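Local atomic coordinates of insecticidal crystal protein Cry7Cal (Bacillus thuringiensis, PDB entry 5ZI1), a protein that acts as an insecticidal toxin of the three-domain Cry type, active against locusts, that probably binds gut receptors and forms membrane pores. Residues A[29-40]-A[153-161]; A[349-360]-A[372-383]. All blocks are in the same frame, centred on the assembly; numbering follows the deposited sequence.

Contact 1 of 2, residues A[29-40]-A[153-161]; sequences GHGTAGGIIGLF and FLLKNAELF
F40 and F153 meet at one end of the apolar contact, their rings inclined at 45° with centroids 4.8 Å apart. CE2 of F153 lies 3.3 Å above the plane of the F40 ring, toward its rim, while the adjacent CZ of F153 is met by L39 CD2 at 3.4 Å. I36 enters as a knob in the hole formed by F153, N157, L160 and F161: its CD1 touches F153 CE1, and CG1 lies at the edge of the F161 ring. The two helices run nearly antiparallel, 167° between the axes of segments 33-40 and 153-161, within the N-terminal helical-bundle domain of the three-domain Cry toxins; side chains of helix 73-101, L97 and T94 among them, pack against I36 and F40.

K156 reaches the loop before helix 33-47. Its extended chain, with CG anti to the backbone N (chi1 177°), carries NZ to H30 O at 2.8 Å, tilted out of the carbonyl plane. One water also links NZ to G29 N. Nearer the rings, N157 OD1 lies 3.3 Å from F40 CE2, at the ring edge, and accepts a hydrogen bond from Y93. T32 OG1 caps the helix, accepting from G35 N.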
loop_
_atom_site.group_PDB
_atom_site.type_symbol
_atom_site.label_atom_id
_atom_site.label_comp_id
_atom_site.label_asym_id
_atom_site.label_seq_id
_atom_site.Cartn_x
_atom_site.Cartn_y
_atom_site.Cartn_z
ATOM N N GLY A 29 15.971 6.075 -3.217
ATOM C CA GLY A 29 16.711 7.170 -3.796
ATOM C C GLY A 29 18.175 7.240 -3.402
ATOM O O GLY A 29 18.959 7.883 -4.113
ATOM N N HIS A 30 18.566 6.602 -2.290
ATOM C CA HIS A 30 19.961 6.611 -1.861
ATOM C C HIS A 30 20.866 5.999 -2.931
ATOM O O HIS A 30 20.450 5.144 -3.723
ATOM C CB HIS A 30 20.150 5.821 -0.564
ATOM C CG HIS A 30 19.536 6.434 0.660
ATOM N ND1 HIS A 30 18.188 6.340 0.945
ATOM C CD2 HIS A 30 20.098 7.061 1.723
ATOM C CE1 HIS A 30 17.939 6.922 2.107
ATOM N NE2 HIS A 30 19.081 7.367 2.601
ATOM N N GLY A 31 22.136 6.409 -2.913
ATOM C CA GLY A 31 23.070 6.023 -3.958
ATOM C C GLY A 31 24.535 5.993 -3.560
ATOM O O GLY A 31 25.411 6.096 -4.422
ATOM N N THR A 32 24.821 5.857 -2.264
ATOM C CA THR A 32 26.191 5.677 -1.800
ATOM C C THR A 32 26.544 4.191 -1.812
ATOM O O THR A 32 25.682 3.326 -1.634
ATOM C CB THR A 32 26.383 6.251 -0.389
ATOM O OG1 THR A 32 25.711 5.425 0.567
ATOM C CG2 THR A 32 25.834 7.670 -0.296
ATOM N N ALA A 33 27.825 3.893 -2.026
ATOM C CA ALA A 33 28.223 2.491 -2.068
ATOM C C ALA A 33 28.146 1.862 -0.685
ATOM O O ALA A 33 27.734 0.706 -0.550
ATOM C CB ALA A 33 29.629 2.346 -2.658
ATOM N N GLY A 34 28.515 2.617 0.355
ATOM C CA GLY A 34 28.477 2.076 1.706
ATOM C C GLY A 34 27.068 1.747 2.160
ATOM O O GLY A 34 26.808 0.670 2.705
ATOM N N GLY A 35 26.134 2.671 1.938
ATOM C CA GLY A 35 24.748 2.383 2.259
ATOM C C GLY A 35 24.171 1.280 1.393
ATOM O O GLY A 35 23.435 0.419 1.883
ATOM N N ILE A 36 24.485 1.296 0.090
ATOM C CA ILE A 36 24.040 0.225 -0.805
ATOM C C ILE A 36 24.487 -1.131 -0.271
ATOM O O ILE A 36 23.736 -2.112 -0.324
ATOM C CB ILE A 36 24.560 0.472 -2.234
ATOM C CG1 ILE A 36 23.723 1.537 -2.954
ATOM C CG2 ILE A 36 24.562 -0.810 -3.038
ATOM C CD1 ILE A 36 22.552 1.007 -3.739
ATOM N N ILE A 37 25.709 -1.202 0.266
ATOM C CA ILE A 37 26.203 -2.454 0.826
ATOM C C ILE A 37 25.381 -2.855 2.041
ATOM O O ILE A 37 25.033 -4.029 2.215
ATOM C CB ILE A 37 27.701 -2.339 1.165
ATOM C CG1 ILE A 37 28.544 -2.355 -0.118
ATOM C CG2 ILE A 37 28.127 -3.468 2.107
ATOM C CD1 ILE A 37 29.996 -1.960 0.099
ATOM N N GLY A 38 25.035 -1.887 2.888
ATOM C CA GLY A 38 24.204 -2.188 4.039
ATOM C C GLY A 38 22.808 -2.626 3.651
ATOM O O GLY A 38 22.230 -3.519 4.281
ATOM N N LEU A 39 22.245 -2.009 2.609
ATOM C CA LEU A 39 20.935 -2.436 2.128
ATOM C C LEU A 39 20.983 -3.873 1.613
ATOM O O LEU A 39 20.109 -4.687 1.931
ATOM C CB LEU A 39 20.430 -1.492 1.039
ATOM C CG LEU A 39 19.068 -1.926 0.492
ATOM C CD1 LEU A 39 18.068 -1.941 1.619
ATOM C CD2 LEU A 39 18.576 -1.036 -0.622
ATOM N N PHE A 40 22.005 -4.206 0.825
ATOM C CA PHE A 40 22.119 -5.563 0.303
ATOM C C PHE A 40 22.208 -6.581 1.438
ATOM O O PHE A 40 21.422 -7.530 1.497
ATOM C CB PHE A 40 23.331 -5.673 -0.613
ATOM C CG PHE A 40 23.041 -5.388 -2.072
ATOM C CD1 PHE A 40 22.292 -6.274 -2.835
ATOM C CD2 PHE A 40 23.560 -4.247 -2.690
ATOM C CE1 PHE A 40 22.039 -6.014 -4.176
ATOM C CE2 PHE A 40 23.324 -3.977 -4.030
ATOM C CZ PHE A 40 22.565 -4.858 -4.782
ATOM N N PHE A 153 16.439 -3.124 -8.639
ATOM C CA PHE A 153 17.353 -2.468 -7.721
ATOM C C PHE A 153 18.800 -2.755 -8.081
ATOM O O PHE A 153 19.654 -1.858 -8.017
ATOM C CB PHE A 153 17.066 -2.920 -6.293
ATOM C CG PHE A 153 18.132 -2.536 -5.328
ATOM C CD1 PHE A 153 18.378 -1.199 -5.052
ATOM C CD2 PHE A 153 18.908 -3.499 -4.716
ATOM C CE1 PHE A 153 19.373 -0.832 -4.171
ATOM C CE2 PHE A 153 19.903 -3.133 -3.827
ATOM C CZ PHE A 153 20.136 -1.801 -3.558
ATOM N N LEU A 154 19.103 -4.004 -8.438
ATOM C CA LEU A 154 20.444 -4.322 -8.912
ATOM C C LEU A 154 20.815 -3.478 -10.133
ATOM O O LEU A 154 21.962 -3.046 -10.268
ATOM C CB LEU A 154 20.545 -5.802 -9.246
ATOM C CG LEU A 154 21.913 -6.192 -9.799
ATOM C CD1 LEU A 154 22.927 -6.038 -8.718
ATOM C CD2 LEU A 154 21.957 -7.601 -10.411
ATOM N N LEU A 155 19.859 -3.241 -11.037
ATOM C CA LEU A 155 20.175 -2.510 -12.254
ATOM C C LEU A 155 20.531 -1.067 -11.932
ATOM O O LEU A 155 21.361 -0.467 -12.624
ATOM C CB LEU A 155 19.000 -2.594 -13.240
ATOM C CG LEU A 155 18.919 -3.916 -14.022
ATOM C CD1 LEU A 155 17.534 -4.205 -14.601
ATOM C CD2 LEU A 155 19.997 -3.888 -15.120
ATOM N N LYS A 156 19.950 -0.518 -10.858
ATOM C CA LYS A 156 20.321 0.819 -10.409
ATOM C C LYS A 156 21.821 0.923 -10.160
ATOM O O LYS A 156 22.426 1.970 -10.412
ATOM C CB LYS A 156 19.542 1.183 -9.140
ATOM C CG LYS A 156 19.904 2.542 -8.548
ATOM C CD LYS A 156 19.016 2.895 -7.349
ATOM C CE LYS A 156 19.520 4.137 -6.623
ATOM N NZ LYS A 156 18.489 4.754 -5.746
ATOM N N ASN A 157 22.440 -0.153 -9.667
ATOM C CA ASN A 157 23.862 -0.088 -9.345
ATOM C C ASN A 157 24.701 0.317 -10.563
ATOM O O ASN A 157 25.683 1.053 -10.422
ATOM C CB ASN A 157 24.333 -1.425 -8.769
ATOM C CG ASN A 157 23.867 -1.651 -7.315
ATOM O OD1 ASN A 157 24.582 -2.252 -6.517
ATOM N ND2 ASN A 157 22.665 -1.191 -6.985
ATOM N N ALA A 158 24.319 -0.122 -11.772
ATOM C CA ALA A 158 25.102 0.249 -12.955
ATOM C C ALA A 158 25.107 1.757 -13.156
ATOM O O ALA A 158 26.151 2.351 -13.466
ATOM C CB ALA A 158 24.573 -0.452 -14.215
ATOM N N GLU A 159 23.958 2.410 -12.951
ATOM C CA GLU A 159 23.951 3.859 -13.103
ATOM C C GLU A 159 24.706 4.537 -11.977
ATOM O O GLU A 159 25.316 5.590 -12.192
ATOM C CB GLU A 159 22.519 4.406 -13.199
ATOM C CG GLU A 159 22.517 5.946 -13.270
ATOM C CD GLU A 159 22.427 6.428 -14.724
ATOM O OE1 GLU A 159 22.165 5.584 -15.613
ATOM O OE2 GLU A 159 22.678 7.629 -15.012
ATOM N N LEU A 160 24.694 3.947 -10.780
ATOM C CA LEU A 160 25.398 4.578 -9.677
ATOM C C LEU A 160 26.905 4.411 -9.805
ATOM O O LEU A 160 27.663 5.369 -9.599
ATOM C CB LEU A 160 24.929 4.007 -8.341
ATOM C CG LEU A 160 23.500 4.287 -7.885
ATOM C CD1 LEU A 160 23.180 3.365 -6.724
ATOM C CD2 LEU A 160 23.341 5.734 -7.489
ATOM N N PHE A 161 27.362 3.208 -10.128
ATOM C CA PHE A 161 28.771 2.887 -10.007
ATOM C C PHE A 161 29.430 2.468 -11.318
ATOM O O PHE A 161 30.663 2.348 -11.349
ATOM C CB PHE A 161 28.976 1.775 -8.962
ATOM C CG PHE A 161 28.171 1.960 -7.676
ATOM C CD1 PHE A 161 28.348 3.084 -6.871
ATOM C CD2 PHE A 161 27.273 0.980 -7.256
ATOM C CE1 PHE A 161 27.627 3.236 -5.693
ATOM C CE2 PHE A 161 26.549 1.122 -6.067
ATOM C CZ PHE A 161 26.721 2.249 -5.289
HETATM O O HOH W 1 15.869 3.529 -4.796
HETATM O O HOH W 2 19.802 7.544 -6.486
#

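Contact 2 of 2, residues A[349-360]-A[372-383]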
loop_
_atom_site.group_PDB
_atom_site.type_symbol
_atom_site.label_atom_id
_atom_site.label_comp_id
_atom_site.label_asym_id
_atom_site.label_seq_id
_atom_site.Cartn_x
_atom_site.Cartn_y
_atom_site.Cartn_z
ATOM N N LEU A 349 -10.153 9.493 18.658
ATOM C CA LEU A 349 -8.912 8.993 18.077
ATOM C C LEU A 349 -8.049 10.053 17.392
ATOM O O LEU A 349 -6.919 9.728 17.000
ATOM C CB LEU A 349 -9.212 7.869 17.085
ATOM C CG LEU A 349 -10.127 6.785 17.649
ATOM C CD1 LEU A 349 -10.254 5.702 16.622
ATOM C CD2 LEU A 349 -9.602 6.224 18.963
ATOM N N LEU A 350 -8.521 11.295 17.251
ATOM C CA LEU A 350 -7.642 12.372 16.797
ATOM C C LEU A 350 -6.322 12.322 17.561
ATOM O O LEU A 350 -6.305 12.119 18.778
ATOM C CB LEU A 350 -8.326 13.726 16.995
ATOM C CG LEU A 350 -7.479 14.966 16.690
ATOM C CD1 LEU A 350 -7.071 15.009 15.212
ATOM C CD2 LEU A 350 -8.152 16.269 17.098
ATOM N N SER A 351 -5.218 12.419 16.824
ATOM C CA SER A 351 -3.823 12.467 17.282
ATOM C C SER A 351 -3.232 11.087 17.514
ATOM O O SER A 351 -2.028 11.002 17.799
ATOM C CB SER A 351 -3.584 13.233 18.600
ATOM O OG SER A 351 -4.371 12.733 19.680
ATOM N N LYS A 352 -4.016 10.017 17.477
ATOM C CA LYS A 352 -3.531 8.694 17.839
ATOM C C LYS A 352 -3.365 7.811 16.611
ATOM O O LYS A 352 -4.243 7.764 15.746
ATOM C CB LYS A 352 -4.493 8.007 18.807
ATOM C CG LYS A 352 -4.699 8.751 20.116
ATOM C CD LYS A 352 -5.591 7.952 21.056
ATOM C CE LYS A 352 -5.740 8.631 22.419
ATOM N NZ LYS A 352 -7.002 9.416 22.483
ATOM N N ASP A 353 -2.257 7.082 16.556
ATOM C CA ASP A 353 -2.164 5.905 15.707
ATOM C C ASP A 353 -2.676 4.733 16.521
ATOM O O ASP A 353 -2.015 4.297 17.464
ATOM C CB ASP A 353 -0.738 5.632 15.243
ATOM C CG ASP A 353 -0.363 6.418 14.033
ATOM O OD1 ASP A 353 -1.240 7.124 13.465
ATOM O OD2 ASP A 353 0.823 6.317 13.663
ATOM N N ILE A 354 -3.850 4.227 16.158
ATOM C CA ILE A 354 -4.315 2.947 16.672
ATOM C C ILE A 354 -3.609 1.862 15.871
ATOM O O ILE A 354 -3.926 1.643 14.702
ATOM C CB ILE A 354 -5.833 2.808 16.566
ATOM C CG1 ILE A 354 -6.513 4.009 17.227
ATOM C CG2 ILE A 354 -6.280 1.423 17.140
ATOM C CD1 ILE A 354 -6.154 4.180 18.716
ATOM N N TYR A 355 -2.650 1.189 16.502
ATOM C CA TYR A 355 -1.833 0.160 15.887
ATOM C C TYR A 355 -2.327 -1.258 16.158
ATOM O O TYR A 355 -1.747 -2.209 15.618
ATOM C CB TYR A 355 -0.389 0.295 16.382
ATOM C CG TYR A 355 -0.244 0.141 17.893
ATOM C CD1 TYR A 355 -0.128 -1.120 18.473
ATOM C CD2 TYR A 355 -0.224 1.254 18.737
ATOM C CE1 TYR A 355 -0.005 -1.278 19.843
ATOM C CE2 TYR A 355 -0.090 1.104 20.114
ATOM C CZ TYR A 355 0.013 -0.172 20.657
ATOM O OH TYR A 355 0.155 -0.349 22.010
ATOM N N GLN A 356 -3.367 -1.434 16.974
ATOM C CA GLN A 356 -3.843 -2.777 17.293
ATOM C C GLN A 356 -5.263 -2.706 17.823
ATOM O O GLN A 356 -5.633 -1.744 18.499
ATOM C CB GLN A 356 -2.939 -3.452 18.328
ATOM C CG GLN A 356 -3.301 -4.881 18.600
ATOM C CD GLN A 356 -2.431 -5.513 19.662
ATOM O OE1 GLN A 356 -1.700 -6.464 19.379
ATOM N NE2 GLN A 356 -2.514 -5.002 20.894
ATOM N N THR A 357 -6.052 -3.736 17.521
ATOM C CA THR A 357 -7.382 -3.892 18.101
ATOM C C THR A 357 -7.546 -5.310 18.626
ATOM O O THR A 357 -6.863 -6.244 18.194
ATOM C CB THR A 357 -8.510 -3.589 17.097
ATOM O OG1 THR A 357 -8.447 -4.519 16.007
ATOM C CG2 THR A 357 -8.382 -2.164 16.545
ATOM N N TYR A 358 -8.457 -5.450 19.593
ATOM C CA TYR A 358 -8.849 -6.728 20.174
ATOM C C TYR A 358 -10.364 -6.745 20.207
ATOM O O TYR A 358 -10.985 -5.743 20.581
ATOM C CB TYR A 358 -8.262 -6.917 21.580
ATOM C CG TYR A 358 -8.826 -8.098 22.374
ATOM C CD1 TYR A 358 -8.412 -9.406 22.119
ATOM C CD2 TYR A 358 -9.769 -7.897 23.374
ATOM C CE1 TYR A 358 -8.924 -10.472 22.818
ATOM C CE2 TYR A 358 -10.286 -8.969 24.103
ATOM C CZ TYR A 358 -9.856 -10.248 23.822
ATOM O OH TYR A 358 -10.365 -11.299 24.544
ATOM N N SER A 359 -10.965 -7.858 19.781
ATOM C CA SER A 359 -12.420 -7.925 19.733
ATOM C C SER A 359 -12.920 -9.287 20.205
ATOM O O SER A 359 -12.206 -10.290 20.133
ATOM C CB SER A 359 -12.945 -7.641 18.318
ATOM O OG SER A 359 -12.549 -8.662 17.413
ATOM N N ILE A 360 -14.158 -9.304 20.695
ATOM C CA ILE A 360 -14.898 -10.542 20.950
ATOM C C ILE A 360 -16.042 -10.590 19.953
ATOM O O ILE A 360 -16.850 -9.658 19.886
ATOM C CB ILE A 360 -15.455 -10.642 22.388
ATOM C CG1 ILE A 360 -14.368 -10.475 23.450
ATOM C CG2 ILE A 360 -16.143 -12.028 22.608
ATOM C CD1 ILE A 360 -13.450 -11.667 23.561
ATOM N N ALA A 372 -22.923 -10.419 17.089
ATOM C CA ALA A 372 -22.591 -9.632 18.266
ATOM C C ALA A 372 -21.099 -9.352 18.317
ATOM O O ALA A 372 -20.282 -10.263 18.140
ATOM C CB ALA A 372 -23.050 -10.356 19.548
ATOM N N VAL A 373 -20.754 -8.093 18.566
ATOM C CA VAL A 373 -19.404 -7.701 18.955
ATOM C C VAL A 373 -19.510 -6.978 20.296
ATOM O O VAL A 373 -19.559 -5.737 20.338
ATOM C CB VAL A 373 -18.740 -6.823 17.882
ATOM C CG1 VAL A 373 -17.343 -6.435 18.332
ATOM C CG2 VAL A 373 -18.712 -7.566 16.514
ATOM N N PRO A 374 -19.575 -7.701 21.417
ATOM C CA PRO A 374 -19.815 -7.023 22.701
ATOM C C PRO A 374 -18.588 -6.331 23.257
ATOM O O PRO A 374 -18.733 -5.507 24.173
ATOM C CB PRO A 374 -20.290 -8.158 23.628
ATOM C CG PRO A 374 -19.802 -9.421 23.000
ATOM C CD PRO A 374 -19.690 -9.174 21.516
ATOM N N LEU A 375 -17.400 -6.603 22.710
ATOM C CA LEU A 375 -16.189 -5.975 23.212
ATOM C C LEU A 375 -15.251 -5.628 22.058
ATOM O O LEU A 375 -15.025 -6.449 21.159
ATOM C CB LEU A 375 -15.512 -6.891 24.231
ATOM C CG LEU A 375 -14.206 -6.384 24.846
ATOM C CD1 LEU A 375 -14.051 -6.997 26.237
ATOM C CD2 LEU A 375 -12.963 -6.707 24.015
ATOM N N LEU A 376 -14.721 -4.403 22.095
ATOM C CA LEU A 376 -13.729 -3.906 21.144
ATOM C C LEU A 376 -12.773 -3.005 21.910
ATOM O O LEU A 376 -13.198 -2.010 22.497
ATOM C CB LEU A 376 -14.392 -3.134 20.000
ATOM C CG LEU A 376 -13.515 -2.534 18.883
ATOM C CD1 LEU A 376 -12.911 -3.628 18.025
ATOM C CD2 LEU A 376 -14.335 -1.592 18.032
ATOM N N ARG A 377 -11.493 -3.356 21.915
ATOM C CA ARG A 377 -10.450 -2.616 22.616
ATOM C C ARG A 377 -9.436 -2.093 21.598
ATOM O O ARG A 377 -8.937 -2.859 20.766
ATOM C CB ARG A 377 -9.777 -3.533 23.644
ATOM C CG ARG A 377 -8.676 -2.931 24.487
ATOM C CD ARG A 377 -7.920 -4.036 25.206
ATOM N NE ARG A 377 -8.837 -4.891 25.944
ATOM C CZ ARG A 377 -8.726 -6.215 26.045
ATOM N NH1 ARG A 377 -9.620 -6.888 26.753
ATOM N NH2 ARG A 377 -7.734 -6.865 25.447
ATOM N N LEU A 378 -9.134 -0.800 21.668
ATOM C CA LEU A 378 -8.169 -0.170 20.777
ATOM C C LEU A 378 -6.885 0.149 21.525
ATOM O O LEU A 378 -6.921 0.607 22.673
ATOM C CB LEU A 378 -8.717 1.123 20.164
ATOM C CG LEU A 378 -10.079 1.180 19.472
ATOM C CD1 LEU A 378 -10.119 2.396 18.559
ATOM C CD2 LEU A 378 -10.357 -0.080 18.708
ATOM N N TYR A 379 -5.755 -0.082 20.862
ATOM C CA TYR A 379 -4.430 0.263 21.367
ATOM C C TYR A 379 -3.856 1.393 20.518
ATOM O O TYR A 379 -3.715 1.244 19.292
ATOM C CB TYR A 379 -3.490 -0.937 21.322
ATOM C CG TYR A 379 -3.914 -2.150 22.118
ATOM C CD1 TYR A 379 -4.946 -2.976 21.673
ATOM C CD2 TYR A 379 -3.245 -2.506 23.283
ATOM C CE1 TYR A 379 -5.320 -4.106 22.384
ATOM C CE2 TYR A 379 -3.616 -3.645 24.009
ATOM C CZ TYR A 379 -4.653 -4.439 23.555
ATOM O OH TYR A 379 -5.029 -5.572 24.266
ATOM N N GLY A 380 -3.478 2.495 21.172
ATOM C CA GLY A 380 -3.060 3.686 20.467
ATOM C C GLY A 380 -1.749 4.243 20.988
ATOM O O GLY A 380 -1.289 3.913 22.079
ATOM N N ILE A 381 -1.149 5.111 20.177
ATOM C CA ILE A 381 0.063 5.827 20.564
ATOM C C ILE A 381 0.015 7.188 19.906
ATOM O O ILE A 381 -0.344 7.303 18.732
ATOM C CB ILE A 381 1.344 5.052 20.172
ATOM C CG1 ILE A 381 2.584 5.750 20.743
ATOM C CG2 ILE A 381 1.446 4.848 18.625
ATOM C CD1 ILE A 381 3.905 5.025 20.491
ATOM N N ASN A 382 0.355 8.228 20.646
ATOM C CA ASN A 382 0.228 9.564 20.078
ATOM C C ASN A 382 1.602 10.149 19.782
ATOM O O ASN A 382 2.638 9.543 20.066
ATOM C CB ASN A 382 -0.609 10.485 20.986
ATOM C CG ASN A 382 0.128 10.963 22.249
ATOM O OD1 ASN A 382 1.314 10.694 22.467
ATOM N ND2 ASN A 382 -0.602 11.697 23.088
ATOM N N SER A 383 1.589 11.358 19.214
ATOM C CA SER A 383 2.812 11.992 18.730
ATOM C C SER A 383 3.860 12.162 19.821
ATOM O O SER A 383 5.051 12.287 19.504
ATOM C CB SER A 383 2.471 13.342 18.123
ATOM O OG SER A 383 1.168 13.719 18.535
HETATM O O HOH W 3 -3.593 12.253 22.613
#
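With CG anti to the backbone N (chi1 -175°) and its chain extended, Q356 runs alongside Y379, whose own CG lies anti to the carbonyl carbon (chi1 -60°). The amide NE2 ends 3.1 Å above the Y379 ring, over its centre, with the two planes steeply inclined; the other amide atom, OE1, bonds to S409. R377 bends at its third torsion, which lays the guanidinium nearly parallel to the Y358 ring, 13° between planes. Y358 CD2 sits 3.1 Å from R377 NH2, which also donates to Y379 OH at 3.2 Å, so the guanidinium is held over one face by Y358 and in its plane by Y379 OH. Y379 OH is bonded in turn to Y407 on strand 404-407.

Y355 offers a ring face to Y379, whose CB makes a CH-pi contact 4.0 Å from the centroid and whose O also lies over the ring. I381 CG2 touches Y355 CD2. On the side of the sheet carrying T357 and L378, CG2 of T357 meets L378 CD2 at 3.6 Å and L349 CD1 reaches L378 CD1.

The backbones pair antiparallel. Y358 and R377 exchange two hydrogen bonds, the R377 N to Y358 O bond being 2.8 Å long. Y355 N and Q356 O both bond to Y379, giving a classic beta bulge in this hairpin of the middle, beta-prism domain of three-domain Cry toxins.

In the fold
Contacts 1 and 2 lie in different domains of the toxin and do not touch: their centres are 40 Å apart, and their nearest atoms about 21 Å. Contact 1 ties together helices 33-47 and 141-165, far apart in sequence, within the N-terminal domain that is expected, as in other Cry toxins, to insert into the membrane. Contact 2 is local, joining neighbouring strands 352-365 and 369-382 in the middle of a four-stranded antiparallel sheet; the middle domain is associated with receptor recognition in this family. Along the chain the two contacts follow in series.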